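Local coordinates for protein glucose-6-phosphate isomerase (Plasmodium falciparum, PDB 3QKI) that probably catalyses the reversible interconversion of glucose 6-phosphate and fructose 6-phosphate, a step of glycolysis and gluconeogenesis, at residues A[76-81]-A[357-362]; A[70-75]-A[371-376]. All blocks are in the same frame, centred on the assembly; numbering follows the deposited sequence.

Contact 1: A[76-81]-A[357-362]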
ATOM      1  N   LYS A  76      30.608 -11.028 -15.073  1.00 22.51           N
ATOM      2  CA  LYS A  76      31.284 -12.144 -14.397  1.00 22.00           C
ATOM      3  C   LYS A  76      30.545 -12.556 -13.121  1.00 22.01           C
ATOM      4  O   LYS A  76      30.412 -13.749 -12.848  1.00 20.10           O
ATOM      5  CB  LYS A  76      32.718 -11.743 -14.037  1.00 25.32           C
ATOM      6  CG  LYS A  76      33.750 -12.783 -14.390  1.00 44.71           C
ATOM      7  CD  LYS A  76      34.290 -12.497 -15.789  1.00 55.75           C
ATOM      8  CE  LYS A  76      35.787 -12.614 -15.853  1.00 69.07           C
ATOM      9  NZ  LYS A  76      36.353 -11.890 -17.022  1.00 81.22           N
ATOM     10  N   THR A  77      30.087 -11.564 -12.322  1.00 17.93           N
ATOM     11  CA  THR A  77      29.336 -11.853 -11.083  1.00 16.25           C
ATOM     12  C   THR A  77      27.946 -12.427 -11.411  1.00 17.82           C
ATOM     13  O   THR A  77      27.480 -13.334 -10.721  1.00 15.97           O
ATOM     14  CB  THR A  77      29.331 -10.662 -10.132  1.00 18.69           C
ATOM     15  OG1 THR A  77      30.682 -10.316  -9.837  1.00 17.49           O
ATOM     16  CG2 THR A  77      28.586 -10.956  -8.808  1.00 16.46           C
ATOM     17  N   LEU A  78      27.312 -11.945 -12.491  1.00 17.10           N
ATOM     18  CA  LEU A  78      26.015 -12.494 -12.882  1.00 18.22           C
ATOM     19  C   LEU A  78      26.194 -13.941 -13.351  1.00 22.32           C
ATOM     20  O   LEU A  78      25.353 -14.774 -13.061  1.00 22.31           O
ATOM     21  CB  LEU A  78      25.316 -11.622 -13.947  1.00 18.60           C
ATOM     22  CG  LEU A  78      23.865 -12.010 -14.295  1.00 22.75           C
ATOM     23  CD1 LEU A  78      22.975 -12.049 -13.063  1.00 22.07           C
ATOM     24  CD2 LEU A  78      23.300 -11.100 -15.365  1.00 23.70           C
ATOM     25  N   ASN A  79      27.319 -14.252 -14.030  1.00 20.27           N
ATOM     26  CA  ASN A  79      27.622 -15.629 -14.457  1.00 19.08           C
ATOM     27  C   ASN A  79      27.784 -16.529 -13.253  1.00 21.75           C
ATOM     28  O   ASN A  79      27.323 -17.671 -13.293  1.00 22.36           O
ATOM     29  CB  ASN A  79      28.856 -15.680 -15.364  1.00 21.53           C
ATOM     30  CG  ASN A  79      28.621 -15.084 -16.740  1.00 51.36           C
ATOM     31  OD1 ASN A  79      27.486 -14.813 -17.156  1.00 39.25           O
ATOM     32  ND2 ASN A  79      29.699 -14.828 -17.470  1.00 49.26           N
ATOM     33  N   LYS A  80      28.362 -16.002 -12.148  1.00 16.40           N
ATOM     34  CA  LYS A  80      28.508 -16.776 -10.919  1.00 15.42           C
ATOM     35  C   LYS A  80      27.141 -17.039 -10.292  1.00 19.89           C
ATOM     36  O   LYS A  80      26.921 -18.126  -9.752  1.00 17.01           O
ATOM     37  CB  LYS A  80      29.455 -16.099  -9.927  1.00 18.08           C
ATOM     38  CG  LYS A  80      29.770 -16.928  -8.676  1.00 22.07           C
ATOM     39  CD  LYS A  80      30.509 -18.236  -8.979  1.00 24.26           C
ATOM     40  CE  LYS A  80      31.806 -18.078  -9.765  1.00 26.04           C
ATOM     41  NZ  LYS A  80      32.440 -19.387 -10.016  1.00 28.22           N
ATOM     42  N   LEU A  81      26.209 -16.046 -10.381  1.00 16.38           N
ATOM     43  CA  LEU A  81      24.841 -16.223  -9.879  1.00 15.19           C
ATOM     44  C   LEU A  81      24.167 -17.371 -10.654  1.00 18.46           C
ATOM     45  O   LEU A  81      23.481 -18.187 -10.048  1.00 16.93           O
ATOM     46  CB  LEU A  81      24.035 -14.911  -9.990  1.00 14.38           C
ATOM     47  CG  LEU A  81      24.257 -13.916  -8.844  1.00 16.70           C
ATOM     48  CD1 LEU A  81      23.728 -12.547  -9.212  1.00 17.66           C
ATOM     49  CD2 LEU A  81      23.616 -14.394  -7.547  1.00 15.15           C
ATOM     50  N   PRO A 357      12.580 -14.506 -15.637  1.00 15.42           N
ATOM     51  CA  PRO A 357      12.205 -14.669 -14.207  1.00 15.30           C
ATOM     52  C   PRO A 357      13.349 -15.209 -13.343  1.00 18.07           C
ATOM     53  O   PRO A 357      13.453 -14.859 -12.168  1.00 16.20           O
ATOM     54  CB  PRO A 357      11.057 -15.679 -14.250  1.00 17.27           C
ATOM     55  CG  PRO A 357      10.610 -15.744 -15.671  1.00 20.98           C
ATOM     56  CD  PRO A 357      11.736 -15.347 -16.522  1.00 16.79           C
ATOM     57  N   VAL A 358      14.206 -16.089 -13.916  1.00 14.32           N
ATOM     58  CA  VAL A 358      15.335 -16.636 -13.173  1.00 14.04           C
ATOM     59  C   VAL A 358      16.346 -15.525 -12.839  1.00 16.15           C
ATOM     60  O   VAL A 358      16.772 -15.419 -11.678  1.00 16.05           O
ATOM     61  CB  VAL A 358      15.982 -17.855 -13.889  1.00 16.63           C
ATOM     62  CG1 VAL A 358      17.353 -18.188 -13.277  1.00 16.16           C
ATOM     63  CG2 VAL A 358      15.053 -19.071 -13.820  1.00 15.96           C
ATOM     64  N   LEU A 359      16.701 -14.697 -13.840  1.00 12.15           N
ATOM     65  CA  LEU A 359      17.643 -13.583 -13.649  1.00 12.27           C
ATOM     66  C   LEU A 359      17.092 -12.558 -12.649  1.00 14.67           C
ATOM     67  O   LEU A 359      17.854 -12.003 -11.863  1.00 14.57           O
ATOM     68  CB  LEU A 359      17.959 -12.910 -14.991  1.00 13.16           C
ATOM     69  CG  LEU A 359      18.778 -13.768 -15.992  1.00 18.12           C
ATOM     70  CD1 LEU A 359      18.851 -13.082 -17.354  1.00 18.43           C
ATOM     71  CD2 LEU A 359      20.165 -14.056 -15.445  1.00 22.29           C
ATOM     72  N   LEU A 360      15.767 -12.354 -12.645  1.00 12.48           N
ATOM     73  CA  LEU A 360      15.104 -11.442 -11.701  1.00 13.02           C
ATOM     74  C   LEU A 360      15.170 -12.021 -10.282  1.00 14.27           C
ATOM     75  O   LEU A 360      15.506 -11.319  -9.341  1.00 12.86           O
ATOM     76  CB  LEU A 360      13.658 -11.181 -12.154  1.00 14.16           C
ATOM     77  CG  LEU A 360      12.906 -10.045 -11.446  1.00 20.38           C
ATOM     78  CD1 LEU A 360      13.660  -8.707 -11.578  1.00 20.39           C
ATOM     79  CD2 LEU A 360      11.524  -9.857 -12.046  1.00 22.48           C
ATOM     80  N   ALA A 361      14.926 -13.328 -10.135  1.00 12.26           N
ATOM     81  CA  ALA A 361      15.036 -14.034  -8.841  1.00 10.88           C
ATOM     82  C   ALA A 361      16.486 -14.032  -8.344  1.00 11.65           C
ATOM     83  O   ALA A 361      16.721 -13.786  -7.162  1.00 11.36           O
ATOM     84  CB  ALA A 361      14.527 -15.493  -8.992  1.00 10.20           C
ATOM     85  N   LEU A 362      17.469 -14.268  -9.245  1.00 11.09           N
ATOM     86  CA  LEU A 362      18.900 -14.253  -8.873  1.00 11.37           C
ATOM     87  C   LEU A 362      19.337 -12.885  -8.372  1.00 16.29           C
ATOM     88  O   LEU A 362      20.084 -12.801  -7.409  1.00 15.23           O
ATOM     89  CB  LEU A 362      19.795 -14.706 -10.035  1.00 11.70           C
ATOM     90  CG  LEU A 362      19.775 -16.211 -10.386  1.00 14.73           C
ATOM     91  CD1 LEU A 362      20.449 -16.448 -11.728  1.00 14.02           C
ATOM     92  CD2 LEU A 362      20.464 -17.016  -9.340  1.00 14.77           C
TER
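Leu81 and Leu362 form the close part of this helix-to-helix contact, each laying a side chain against the other's main chain. Both methyls of Leu362 cover the carbonyl of Leu81: CD2 of Leu362 lies 3.3 Å from Leu81 O, and CD1 of Leu362 lies 3.9 Å from the same oxygen. In return, CD2 of Leu81 comes within 3.9 Å of Leu362 O. The two CA atoms, 6.3 Å apart, are the closest CA pair between 76-81 and 357-362. No hydrogen bond crosses here; methyls lie against carbonyl oxygens, and CB of Leu81 meets CD2 of Leu362 at 4.2 Å.

One turn earlier on each helix, the fit is slacker. Leu78 and Leu359 reach across with their ends, CD1 of Leu78 meeting CD2 of Leu359 at 4.2 Å, and their side chains cross at about a right angle. Leu78 gets there by swinging CG opposite its backbone N (chi1 -172°), whereas Leu359 holds CG beside its own backbone N (chi1 -68°).

Helix 356-371 leads into strand 375-380 of the mixed sheet, probably the second sugar isomerase (SIS) domain of the phosphoglucose isomerase fold; helix 75-87, from the N-terminal part, packs against it. Helix 523-543 packs on helix 356-371 through Leu360, Ala361 and Leu362, while Leu32 of helix 27-39 touches Leu81.

Away from the leucines, helix 75-87 turns polar. Lys76 and Asn79 are exposed there, and the ammonium group of Lys80 forms salt bridges with both Glu83 and Glu31, tying this flank to helix 27-39.

Contact 2: A[70-75]-A[371-376]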
ATOM      1  N   ARG A  70      21.376  -1.607 -13.850  1.00 15.16           N
ATOM      2  CA  ARG A  70      21.591  -0.810 -12.654  1.00 15.15           C
ATOM      3  C   ARG A  70      21.592  -1.693 -11.418  1.00 20.29           C
ATOM      4  O   ARG A  70      21.067  -1.311 -10.385  1.00 20.65           O
ATOM      5  CB  ARG A  70      20.602   0.369 -12.545  1.00 13.35           C
ATOM      6  CG  ARG A  70      20.715   1.342 -13.701  1.00 13.22           C
ATOM      7  CD  ARG A  70      19.476   2.194 -13.794  1.00 18.49           C
ATOM      8  NE  ARG A  70      19.418   2.892 -15.061  1.00 18.74           N
ATOM      9  CZ  ARG A  70      19.070   2.341 -16.219  1.00 25.49           C
ATOM     10  NH1 ARG A  70      18.735   1.054 -16.278  1.00 14.66           N
ATOM     11  NH2 ARG A  70      19.092   3.059 -17.331  1.00 16.26           N
ATOM     12  N   GLN A  71      22.181  -2.883 -11.535  1.00 17.51           N
ATOM     13  CA  GLN A  71      22.381  -3.822 -10.434  1.00 16.50           C
ATOM     14  C   GLN A  71      23.879  -3.910 -10.197  1.00 19.40           C
ATOM     15  O   GLN A  71      24.673  -3.808 -11.139  1.00 18.76           O
ATOM     16  CB  GLN A  71      21.758  -5.213 -10.723  1.00 16.70           C
ATOM     17  CG  GLN A  71      20.236  -5.179 -10.872  1.00 16.34           C
ATOM     18  CD  GLN A  71      19.492  -4.855  -9.595  1.00 14.91           C
ATOM     19  OE1 GLN A  71      19.976  -5.045  -8.476  1.00 16.99           O
ATOM     20  NE2 GLN A  71      18.283  -4.394  -9.739  1.00 10.12           N
ATOM     21  N   ARG A  72      24.268  -4.088  -8.949  1.00 16.03           N
ATOM     22  CA  ARG A  72      25.670  -4.081  -8.528  1.00 15.53           C
ATOM     23  C   ARG A  72      26.472  -5.355  -8.828  1.00 18.18           C
ATOM     24  O   ARG A  72      27.027  -5.996  -7.938  1.00 17.41           O
ATOM     25  CB  ARG A  72      25.801  -3.599  -7.066  1.00 14.00           C
ATOM     26  CG  ARG A  72      25.142  -2.243  -6.822  1.00 15.47           C
ATOM     27  CD  ARG A  72      25.570  -1.643  -5.506  1.00 12.63           C
ATOM     28  NE  ARG A  72      26.955  -1.175  -5.583  1.00 18.50           N
ATOM     29  CZ  ARG A  72      27.668  -0.730  -4.553  1.00 27.41           C
ATOM     30  NH1 ARG A  72      27.143  -0.692  -3.341  1.00 17.91           N
ATOM     31  NH2 ARG A  72      28.917  -0.315  -4.735  1.00 21.09           N
ATOM     32  N   TYR A  73      26.548  -5.698 -10.102  1.00 15.39           N
ATOM     33  CA  TYR A  73      27.327  -6.829 -10.573  1.00 14.76           C
ATOM     34  C   TYR A  73      27.900  -6.608 -11.946  1.00 18.42           C
ATOM     35  O   TYR A  73      27.277  -5.967 -12.796  1.00 18.88           O
ATOM     36  CB  TYR A  73      26.560  -8.192 -10.513  1.00 13.66           C
ATOM     37  CG  TYR A  73      25.107  -8.219 -10.971  1.00 14.16           C
ATOM     38  CD1 TYR A  73      24.108  -8.744 -10.149  1.00 14.61           C
ATOM     39  CD2 TYR A  73      24.759  -7.878 -12.277  1.00 14.81           C
ATOM     40  CE1 TYR A  73      22.786  -8.817 -10.572  1.00 12.40           C
ATOM     41  CE2 TYR A  73      23.438  -7.932 -12.709  1.00 15.67           C
ATOM     42  CZ  TYR A  73      22.459  -8.423 -11.858  1.00 17.37           C
ATOM     43  OH  TYR A  73      21.161  -8.500 -12.270  1.00 12.88           O
ATOM     44  N   SER A  74      29.070  -7.195 -12.172  1.00 16.13           N
ATOM     45  CA  SER A  74      29.706  -7.242 -13.480  1.00 16.90           C
ATOM     46  C   SER A  74      29.048  -8.443 -14.199  1.00 23.41           C
ATOM     47  O   SER A  74      28.320  -9.222 -13.561  1.00 21.77           O
ATOM     48  CB  SER A  74      31.197  -7.504 -13.315  1.00 18.72           C
ATOM     49  OG  SER A  74      31.423  -8.809 -12.805  1.00 24.57           O
ATOM     50  N   GLU A  75      29.323  -8.632 -15.500  1.00 21.86           N
ATOM     51  CA  GLU A  75      28.809  -9.803 -16.215  1.00 22.33           C
ATOM     52  C   GLU A  75      29.374 -11.091 -15.589  1.00 26.88           C
ATOM     53  O   GLU A  75      28.685 -12.113 -15.547  1.00 28.31           O
ATOM     54  CB  GLU A  75      29.163  -9.755 -17.698  1.00 23.56           C
ATOM     55  CG  GLU A  75      28.497  -8.628 -18.439  1.00 32.75           C
ATOM     56  CD  GLU A  75      29.279  -8.162 -19.651  1.00 52.37           C
ATOM     57  OE1 GLU A  75      30.110  -7.231 -19.515  1.00 31.20           O
ATOM     58  OE2 GLU A  75      29.073  -8.755 -20.735  1.00 41.28           O
ATOM     59  N   PHE A 371      24.116  -8.059   0.012  1.00 16.50           N
ATOM     60  CA  PHE A 371      24.103  -6.631   0.351  1.00 15.62           C
ATOM     61  C   PHE A 371      23.228  -6.363   1.558  1.00 20.55           C
ATOM     62  O   PHE A 371      23.201  -5.236   2.061  1.00 22.52           O
ATOM     63  CB  PHE A 371      23.638  -5.810  -0.855  1.00 16.82           C
ATOM     64  CG  PHE A 371      24.711  -5.611  -1.886  1.00 19.34           C
ATOM     65  CD1 PHE A 371      25.012  -6.613  -2.806  1.00 22.67           C
ATOM     66  CD2 PHE A 371      25.420  -4.417  -1.951  1.00 23.89           C
ATOM     67  CE1 PHE A 371      26.022  -6.435  -3.753  1.00 24.24           C
ATOM     68  CE2 PHE A 371      26.415  -4.231  -2.917  1.00 27.23           C
ATOM     69  CZ  PHE A 371      26.722  -5.248  -3.798  1.00 25.02           C
ATOM     70  N   ASP A 372      22.491  -7.394   2.008  1.00 17.24           N
ATOM     71  CA  ASP A 372      21.576  -7.328   3.140  1.00 16.59           C
ATOM     72  C   ASP A 372      20.444  -6.315   2.922  1.00 21.04           C
ATOM     73  O   ASP A 372      20.001  -5.635   3.866  1.00 22.02           O
ATOM     74  CB  ASP A 372      22.345  -7.147   4.468  1.00 18.85           C
ATOM     75  CG  ASP A 372      21.729  -7.882   5.638  1.00 31.74           C
ATOM     76  OD1 ASP A 372      21.598  -7.272   6.706  1.00 35.38           O
ATOM     77  OD2 ASP A 372      21.409  -9.089   5.487  1.00 34.54           O
ATOM     78  N   TYR A 373      20.001  -6.188   1.656  1.00 17.21           N
ATOM     79  CA  TYR A 373      18.877  -5.329   1.253  1.00 17.15           C
ATOM     80  C   TYR A 373      17.591  -6.144   1.405  1.00 20.02           C
ATOM     81  O   TYR A 373      17.226  -6.943   0.535  1.00 20.62           O
ATOM     82  CB  TYR A 373      19.060  -4.816  -0.183  1.00 18.87           C
ATOM     83  CG  TYR A 373      20.253  -3.897  -0.380  1.00 21.13           C
ATOM     84  CD1 TYR A 373      20.793  -3.178   0.688  1.00 22.33           C
ATOM     85  CD2 TYR A 373      20.828  -3.730  -1.635  1.00 21.88           C
ATOM     86  CE1 TYR A 373      21.883  -2.330   0.510  1.00 19.83           C
ATOM     87  CE2 TYR A 373      21.910  -2.873  -1.825  1.00 22.57           C
ATOM     88  CZ  TYR A 373      22.443  -2.187  -0.746  1.00 26.05           C
ATOM     89  OH  TYR A 373      23.527  -1.358  -0.909  1.00 24.31           O
ATOM     90  N   LYS A 374      16.957  -5.999   2.565  1.00 15.48           N
ATOM     91  CA  LYS A 374      15.767  -6.768   2.956  1.00 14.48           C
ATOM     92  C   LYS A 374      14.416  -6.175   2.522  1.00 15.81           C
ATOM     93  O   LYS A 374      13.363  -6.577   3.029  1.00 14.36           O
ATOM     94  CB  LYS A 374      15.801  -7.074   4.447  1.00 16.12           C
ATOM     95  CG  LYS A 374      17.080  -7.778   4.920  1.00 24.28           C
ATOM     96  CD  LYS A 374      16.854  -8.276   6.335  1.00 35.56           C
ATOM     97  CE  LYS A 374      18.067  -8.106   7.194  1.00 53.69           C
ATOM     98  NZ  LYS A 374      17.977  -8.926   8.428  1.00 65.02           N
ATOM     99  N   ASN A 375      14.441  -5.263   1.547  1.00 12.53           N
ATOM    100  CA  ASN A 375      13.210  -4.661   1.037  1.00 13.83           C
ATOM    101  C   ASN A 375      13.208  -4.649  -0.472  1.00 17.25           C
ATOM    102  O   ASN A 375      14.274  -4.677  -1.078  1.00 17.19           O
ATOM    103  CB  ASN A 375      13.057  -3.215   1.537  1.00 13.32           C
ATOM    104  CG  ASN A 375      12.824  -3.094   2.993  1.00 27.08           C
ATOM    105  OD1 ASN A 375      11.718  -3.225   3.482  1.00 21.76           O
ATOM    106  ND2 ASN A 375      13.879  -2.861   3.721  1.00 26.88           N
ATOM    107  N   VAL A 376      12.006  -4.600  -1.079  1.00 13.46           N
ATOM    108  CA  VAL A 376      11.817  -4.457  -2.523  1.00 12.72           C
ATOM    109  C   VAL A 376      10.680  -3.453  -2.678  1.00 15.76           C
ATOM    110  O   VAL A 376       9.601  -3.667  -2.109  1.00 14.29           O
ATOM    111  CB  VAL A 376      11.467  -5.777  -3.287  1.00 16.88           C
ATOM    112  CG1 VAL A 376      11.137  -5.489  -4.759  1.00 16.89           C
ATOM    113  CG2 VAL A 376      12.568  -6.824  -3.171  1.00 16.38           C
TER
HETATM  114  O   HOH W   1      24.403   0.347  -2.676  1.00 28.94           O
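Arg72 passes over the CZ/CE2 rim of the Phe371 ring, the two side chains crossing at about a right angle. The aliphatic part of the arginine stays above one side of the ring plane: CB of Arg72 lies 3.8 Å from CZ of Phe371, and CD of Arg72 lies 3.8 Å from CE2. A bend in the chain (chi3 72°) then brings NH1 of Arg72 down towards the plane, at the edge, 3.6 Å from Phe371 CE2. The guanidinium is turned 47° against the ring, so this is no cation-pi stack.

Tyr373 lies beyond, with its hydroxyl at the guanidinium's edge. A water bridges them, weakly accepting from Arg72 NH1 at 3.0 Å and paired with Tyr373 OH at 2.6 Å. The stronger polar partner of Arg72 is the carbonyl of Lys42, which NH2 donates to. CB of Phe371 rests over the rim of one face of the Tyr373 ring.

Arg72 projects from the centre of an inverse gamma turn, closed by Tyr73 N to Gln71 O, in the connection from strand 64-70 to helix 75-87, which begins after the N-cap residue Ser74. Segment 371-376 leads from helix 356-371 into strand 375-380, so the contact joins two connections at the same mixed sheet.

How the contacts relate
From the N terminus, strand 64-70 of the mixed sheet runs into the loop carrying the first half of contact 2, and helix 75-87 follows directly with the first half of contact 1. The chain then travels through 275 residues before helix 356-371 supplies 357-362, and the turn after that helix leads through 371-376 into strand 375-380. Contact 1 therefore closes a loop nested inside the one closed by contact 2. Their centres are 11 Å apart, and Tyr73 joins them, packing on both Leu78 and Leu81. Together they tie a strand-loop-helix unit near the N terminus to a helix-turn-strand unit, whose strands belong to the same sheet.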